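Local coordinates for laccase (PDB 3SQR), which oxidises phenolic compounds such as hydroquinones with molecular oxygen as a multicopper oxidase, reducing the oxygen to water, and probably acts in lignin breakdown, at residues L413-P418 with F573-S578; Q144-P149 with A562-Y567. One frame throughout, in Å; residues are numbered along the deposited sequence.

Contact 1: residues L413-P418 with F573-S578; sequences LDWSSP and FAEDDS. With NAG (2-acetamido-2-deoxy-beta-D-glucopyranose), chain B; NAG (2-acetamido-2-deoxy-beta-D-glucopyranose), chain C.
Leu413 N donates to Ser578 O at 2.9 Å with an N-H...O angle of 156°, which ties the backbones of the loop 413-418 and the C-terminal tail together. The carbonyl of the same leucine faces Glu575: Leu413 O lies 2.7 Å from Glu575 OE2 and 3.0 Å from Glu575 OE1. Glu575 reaches this carbonyl with an extended chain, its CG anti to the backbone N (chi1 -171°), and on the way it runs over one face of the Trp415 indole. Glu575 CG makes a CH-pi contact 3.8 Å from the centroid of the Trp415 six-membered ring, and farther along the carboxylate stacks on the indole with the two planes only 18° apart. A water bridges the two sides, accepting from Trp415 N at 3.0 Å and donating to Glu575 OE1 at 2.9 Å. The indole is fixed from other directions too: NE1 bonds to Gly579 O, Phe171 stacks on the ring, and at its edge Trp415 CH2 meets C8 of the first N-acetylglucosamine at 3.6 Å. That sugar also lies over one face of the Phe573 ring. On the loop side, Ser416 N and OG both bond to Asp414 OD1 from the same face of the carboxylate, the backbone donor closing an Asx turn. With Leu413 O so near OE2, Glu575 is probably protonated, a state that its stacking on the indole and the nearby Asp414 carboxylate would be expected to help.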
loop_
_atom_site.group_PDB
_atom_site.type_symbol
_atom_site.label_atom_id
_atom_site.label_comp_id
_atom_site.label_asym_id
_atom_site.label_seq_id
_atom_site.Cartn_x
_atom_site.Cartn_y
_atom_site.Cartn_z
ATOM N N LEU A 413 8.925 11.555 13.963
ATOM C CA LEU A 413 10.029 11.953 13.119
ATOM C C LEU A 413 10.043 13.479 13.014
ATOM O O LEU A 413 9.024 14.142 13.129
ATOM C CB LEU A 413 9.892 11.345 11.736
ATOM C CG LEU A 413 9.859 9.819 11.680
ATOM C CD1 LEU A 413 9.886 9.390 10.200
ATOM C CD2 LEU A 413 10.976 9.176 12.420
ATOM N N ASP A 414 11.234 13.974 12.708
ATOM C CA ASP A 414 11.454 15.369 12.401
ATOM C C ASP A 414 11.647 15.477 10.938
ATOM O O ASP A 414 12.631 14.998 10.385
ATOM C CB ASP A 414 12.738 15.862 13.102
ATOM C CG ASP A 414 12.906 17.335 12.991
ATOM O OD1 ASP A 414 12.378 17.953 12.058
ATOM O OD2 ASP A 414 13.626 17.882 13.819
ATOM N N TRP A 415 10.686 16.116 10.304
ATOM C CA TRP A 415 10.674 16.268 8.853
ATOM C C TRP A 415 11.859 17.055 8.329
ATOM O O TRP A 415 12.306 16.842 7.201
ATOM C CB TRP A 415 9.387 16.946 8.467
ATOM C CG TRP A 415 8.174 16.062 8.426
ATOM C CD1 TRP A 415 8.110 14.706 8.141
ATOM C CD2 TRP A 415 6.839 16.471 8.650
ATOM N NE1 TRP A 415 6.837 14.279 8.190
ATOM C CE2 TRP A 415 6.013 15.333 8.481
ATOM C CE3 TRP A 415 6.236 17.700 8.946
ATOM C CZ2 TRP A 415 4.622 15.395 8.626
ATOM C CZ3 TRP A 415 4.862 17.729 9.118
ATOM C CH2 TRP A 415 4.072 16.606 8.924
ATOM N N SER A 416 12.425 17.969 9.161
ATOM C CA SER A 416 13.625 18.662 8.771
ATOM C C SER A 416 14.923 17.882 9.027
ATOM O O SER A 416 15.992 18.321 8.622
ATOM C CB SER A 416 13.697 20.027 9.517
ATOM O OG SER A 416 14.069 19.789 10.870
ATOM N N SER A 417 14.849 16.735 9.704
ATOM C CA SER A 417 16.034 15.944 9.948
ATOM C C SER A 417 15.651 14.510 9.719
ATOM O O SER A 417 15.624 13.656 10.603
ATOM C CB SER A 417 16.593 16.208 11.381
ATOM O OG SER A 417 17.839 15.594 11.509
ATOM N N PRO A 418 15.377 14.230 8.453
ATOM C CA PRO A 418 15.096 12.846 8.136
ATOM C C PRO A 418 16.283 11.967 8.399
ATOM O O PRO A 418 17.424 12.412 8.400
ATOM C CB PRO A 418 14.761 12.902 6.654
ATOM C CG PRO A 418 15.415 14.060 6.138
ATOM C CD PRO A 418 15.366 15.084 7.259
ATOM N N PHE A 573 0.271 25.096 9.740
ATOM C CA PHE A 573 0.121 23.877 10.534
ATOM C C PHE A 573 1.425 23.182 10.779
ATOM O O PHE A 573 2.243 23.017 9.864
ATOM C CB PHE A 573 -0.817 22.933 9.830
ATOM C CG PHE A 573 -2.122 23.528 9.517
ATOM C CD1 PHE A 573 -3.052 23.767 10.516
ATOM C CD2 PHE A 573 -2.445 23.859 8.213
ATOM C CE1 PHE A 573 -4.285 24.330 10.194
ATOM C CE2 PHE A 573 -3.662 24.413 7.909
ATOM C CZ PHE A 573 -4.564 24.655 8.889
ATOM N N ALA A 574 1.640 22.830 12.039
ATOM C CA ALA A 574 2.815 22.111 12.442
ATOM C C ALA A 574 2.470 20.628 12.274
ATOM O O ALA A 574 1.290 20.254 12.225
ATOM C CB ALA A 574 3.152 22.374 13.916
ATOM N N GLU A 575 3.515 19.826 12.240
ATOM C CA GLU A 575 3.422 18.391 12.424
ATOM C C GLU A 575 2.613 18.082 13.676
ATOM O O GLU A 575 2.822 18.677 14.747
ATOM C CB GLU A 575 4.825 17.771 12.583
ATOM C CG GLU A 575 4.847 16.256 12.559
ATOM C CD GLU A 575 6.257 15.684 12.741
ATOM O OE1 GLU A 575 7.194 16.461 13.149
ATOM O OE2 GLU A 575 6.443 14.462 12.523
ATOM N N ASP A 576 1.658 17.179 13.558
ATOM C CA ASP A 576 0.772 16.864 14.672
ATOM C C ASP A 576 0.490 15.357 14.692
ATOM O O ASP A 576 -0.485 14.907 15.220
ATOM C CB ASP A 576 -0.498 17.774 14.721
ATOM C CG ASP A 576 -1.570 17.337 13.784
ATOM O OD1 ASP A 576 -1.179 16.738 12.760
ATOM O OD2 ASP A 576 -2.773 17.585 14.053
ATOM N N ASP A 577 1.443 14.610 14.170
ATOM C CA ASP A 577 1.410 13.182 14.233
ATOM C C ASP A 577 2.804 12.648 14.096
ATOM O O ASP A 577 3.773 13.365 14.302
ATOM C CB ASP A 577 0.397 12.611 13.220
ATOM C CG ASP A 577 0.804 12.780 11.748
ATOM O OD1 ASP A 577 1.921 13.240 11.445
ATOM O OD2 ASP A 577 -0.083 12.441 10.904
ATOM N N SER A 578 2.952 11.364 13.790
ATOM C CA SER A 578 4.265 10.759 13.769
ATOM C C SER A 578 5.179 11.270 12.621
ATOM O O SER A 578 6.372 11.038 12.640
ATOM C CB SER A 578 4.095 9.275 13.534
ATOM O OG SER A 578 3.432 9.104 12.292
HETATM C C1 NAG B . -2.286 19.836 6.290
HETATM C C2 NAG B . -2.173 20.023 7.781
HETATM C C3 NAG B . -3.419 19.781 8.617
HETATM C C4 NAG B . -4.519 20.624 8.027
HETATM C C5 NAG B . -4.596 20.409 6.497
HETATM C C6 NAG B . -5.499 21.413 5.807
HETATM C C7 NAG B . 0.245 19.724 8.216
HETATM C C8 NAG B . 1.213 18.804 8.915
HETATM N N2 NAG B . -1.034 19.332 8.339
HETATM O O3 NAG B . -3.107 20.101 9.963
HETATM O O4 NAG B . -5.778 20.296 8.534
HETATM O O5 NAG B . -3.365 20.588 5.851
HETATM O O6 NAG B . -5.943 20.857 4.592
HETATM O O7 NAG B . 0.656 20.725 7.637
HETATM C C1 NAG C . -6.284 20.978 9.680
HETATM C C2 NAG C . -7.788 20.951 9.621
HETATM C C3 NAG C . -8.391 21.516 10.893
HETATM C C4 NAG C . -7.701 20.923 12.138
HETATM C C5 NAG C . -6.203 21.017 12.017
HETATM C C6 NAG C . -5.382 20.439 13.186
HETATM C C7 NAG C . -8.789 21.234 7.403
HETATM C C8 NAG C . -9.200 22.232 6.340
HETATM N N2 NAG C . -8.218 21.739 8.470
HETATM O O3 NAG C . -9.732 21.141 10.868
HETATM O O4 NAG C . -8.092 21.615 13.320
HETATM O O5 NAG C . -5.857 20.304 10.821
HETATM O O6 NAG C . -5.805 19.123 13.367
HETATM O O7 NAG C . -8.995 20.053 7.317
HETATM O O HOH W 1 9.099 18.179 11.819
#

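Contact 2: residues Q144-P149 with A562-Y567; sequences QCPIAP and ANWNAY
Pro146 lies over one face of the Trp564 indole and makes the central contact between the loop 144-149 and the end of helix 551-567. Pro146 CD sits 3.7 Å from the centroid of the Trp564 five-membered ring, 3° off the normal, a nearly perpendicular CH-pi contact, while Pro146 CG touches Trp564 CE2 at 3.7 Å and CB spreads over the six-membered ring. Trp564 offers this face because its CG is anti to the backbone N (chi1 -176°), which swings the indole off the helix and against the loop. Ala148 comes in at the rim of the same ring, its CA near the indole plane and Ala148 CB 3.9 Å from Trp564 CE3. Ala148 CB also drops onto the helix backbone, 3.5 Å from Asn563 O, and meets Tyr567 CB at 3.8 Å, so that one methyl touches both aromatic residues.

Tyr567 adopts much the same first torsion, chi1 170°, and repeats the proline-on-ring arrangement one turn further on. Pro149 CD stands over the phenol face, 3.7 Å from the centroid of the Tyr567 ring, and Pro149 CG leans toward Tyr567 CE1 at 3.6 Å; the two side chains meet at about a right angle. At the other end of the loop, Cys145 CB packs on Trp564 CB, and its SG forms a disulfide with Cys561 on the same helix. Asn563 ND2 is hydrogen-bonded to Asp151, two residues after Pro149. A cystine beside two prolines laid on aromatic faces joins a loop of the first cupredoxin domain to the C-terminal helix 551-567, in keeping with the three-domain fold of laccases.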
loop_
_atom_site.group_PDB
_atom_site.type_symbol
_atom_site.label_atom_id
_atom_site.label_comp_id
_atom_site.label_asym_id
_atom_site.label_seq_id
_atom_site.Cartn_x
_atom_site.Cartn_y
_atom_site.Cartn_z
ATOM N N GLN A 144 13.603 11.685 2.902
ATOM C CA GLN A 144 13.587 13.061 2.445
ATOM C C GLN A 144 12.947 13.981 3.460
ATOM O O GLN A 144 12.188 13.566 4.332
ATOM C CB GLN A 144 12.768 13.235 1.169
ATOM C CG GLN A 144 11.320 12.883 1.274
ATOM C CD GLN A 144 10.585 13.160 -0.026
ATOM O OE1 GLN A 144 10.473 12.260 -0.879
ATOM N NE2 GLN A 144 10.135 14.388 -0.215
ATOM N N CYS A 145 13.194 15.269 3.290
ATOM C CA CYS A 145 12.374 16.281 3.873
ATOM C C CYS A 145 11.108 16.351 2.989
ATOM O O CYS A 145 11.172 16.038 1.796
ATOM C CB CYS A 145 13.033 17.659 3.840
ATOM S SG CYS A 145 14.502 17.750 4.947
ATOM N N PRO A 146 10.033 16.860 3.564
ATOM C CA PRO A 146 8.874 17.107 2.774
ATOM C C PRO A 146 9.153 18.099 1.666
ATOM O O PRO A 146 10.018 18.988 1.764
ATOM C CB PRO A 146 7.855 17.608 3.768
ATOM C CG PRO A 146 8.355 17.128 5.101
ATOM C CD PRO A 146 9.787 17.208 4.971
ATOM N N ILE A 147 8.410 17.936 0.586
ATOM C CA ILE A 147 8.385 18.908 -0.506
ATOM C C ILE A 147 7.516 20.094 -0.062
ATOM O O ILE A 147 6.301 19.958 0.236
ATOM C CB ILE A 147 7.741 18.340 -1.796
ATOM C CG1 ILE A 147 8.430 17.026 -2.189
ATOM C CG2 ILE A 147 7.846 19.386 -2.952
ATOM C CD1 ILE A 147 7.648 16.169 -3.294
ATOM N N ALA A 148 8.126 21.265 0.048
ATOM C CA ALA A 148 7.370 22.390 0.499
ATOM C C ALA A 148 6.347 22.838 -0.559
ATOM O O ALA A 148 6.577 22.629 -1.732
ATOM C CB ALA A 148 8.356 23.583 0.814
ATOM N N PRO A 149 5.264 23.493 -0.143
ATOM C CA PRO A 149 4.349 24.158 -1.055
ATOM C C PRO A 149 5.091 24.970 -2.093
ATOM O O PRO A 149 6.023 25.776 -1.788
ATOM C CB PRO A 149 3.479 25.006 -0.123
ATOM C CG PRO A 149 3.338 24.165 1.058
ATOM C CD PRO A 149 4.763 23.611 1.224
ATOM N N ALA A 562 16.318 22.413 2.148
ATOM C CA ALA A 562 16.449 23.881 2.171
ATOM C C ALA A 562 15.101 24.573 1.958
ATOM O O ALA A 562 14.703 25.446 2.740
ATOM C CB ALA A 562 17.489 24.335 1.155
ATOM N N ASN A 563 14.331 24.140 0.953
ATOM C CA ASN A 563 13.025 24.724 0.718
ATOM C C ASN A 563 12.019 24.415 1.784
ATOM O O ASN A 563 11.157 25.253 2.097
ATOM C CB ASN A 563 12.504 24.350 -0.668
ATOM C CG ASN A 563 13.401 24.859 -1.752
ATOM O OD1 ASN A 563 14.210 25.760 -1.497
ATOM N ND2 ASN A 563 13.338 24.252 -2.953
ATOM N N TRP A 564 12.111 23.219 2.371
ATOM C CA TRP A 564 11.260 22.892 3.491
ATOM C C TRP A 564 11.519 23.817 4.715
ATOM O O TRP A 564 10.611 24.278 5.352
ATOM C CB TRP A 564 11.497 21.428 3.936
ATOM C CG TRP A 564 10.556 21.041 5.030
ATOM C CD1 TRP A 564 10.900 20.654 6.259
ATOM C CD2 TRP A 564 9.129 21.033 4.988
ATOM N NE1 TRP A 564 9.814 20.391 6.998
ATOM C CE2 TRP A 564 8.687 20.633 6.259
ATOM C CE3 TRP A 564 8.184 21.366 4.029
ATOM C CZ2 TRP A 564 7.340 20.557 6.604
ATOM C CZ3 TRP A 564 6.848 21.284 4.370
ATOM C CH2 TRP A 564 6.423 20.892 5.632
ATOM N N ASN A 565 12.771 23.968 5.037
ATOM C CA ASN A 565 13.168 24.796 6.174
ATOM C C ASN A 565 12.778 26.270 5.979
ATOM O O ASN A 565 12.564 26.968 6.974
ATOM C CB ASN A 565 14.678 24.647 6.390
ATOM C CG ASN A 565 15.040 23.314 7.012
ATOM O OD1 ASN A 565 14.259 22.728 7.768
ATOM N ND2 ASN A 565 16.223 22.813 6.676
ATOM N N ALA A 566 12.754 26.729 4.714
ATOM C CA ALA A 566 12.220 28.077 4.346
ATOM C C ALA A 566 10.726 28.170 4.568
ATOM O O ALA A 566 10.164 29.252 4.815
ATOM C CB ALA A 566 12.588 28.452 2.906
ATOM N N TYR A 567 10.042 27.025 4.531
ATOM C CA TYR A 567 8.595 27.004 4.685
ATOM C C TYR A 567 8.134 26.936 6.116
ATOM O O TYR A 567 7.123 27.506 6.455
ATOM C CB TYR A 567 7.995 25.769 3.955
ATOM C CG TYR A 567 6.558 25.539 4.241
ATOM C CD1 TYR A 567 5.564 26.324 3.640
ATOM C CD2 TYR A 567 6.137 24.503 5.077
ATOM C CE1 TYR A 567 4.268 26.101 3.915
ATOM C CE2 TYR A 567 4.818 24.290 5.341
ATOM C CZ TYR A 567 3.883 25.054 4.762
ATOM O OH TYR A 567 2.572 24.767 5.079
#

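The four segments alternate along the chain: 144-149, 413-418, 562-567, then 573-578, so contacts 1 and 2 alternate in sequence and touch in space. Their centres are 11 Å apart, and they meet directly: Trp415 O of contact 1 rests 3.4 Å from Pro146 CD of contact 2, while Ser416 CB meets Asn565 OD1 at 3.3 Å. Helix 551-567 supplies one side of contact 2, and the chain leaving it runs on into the tail of contact 1. Together they hold the C-terminal part against loops of the first and third domains, with Ser578 about 8 Å (side chains) from the copper ligands His170 and His525.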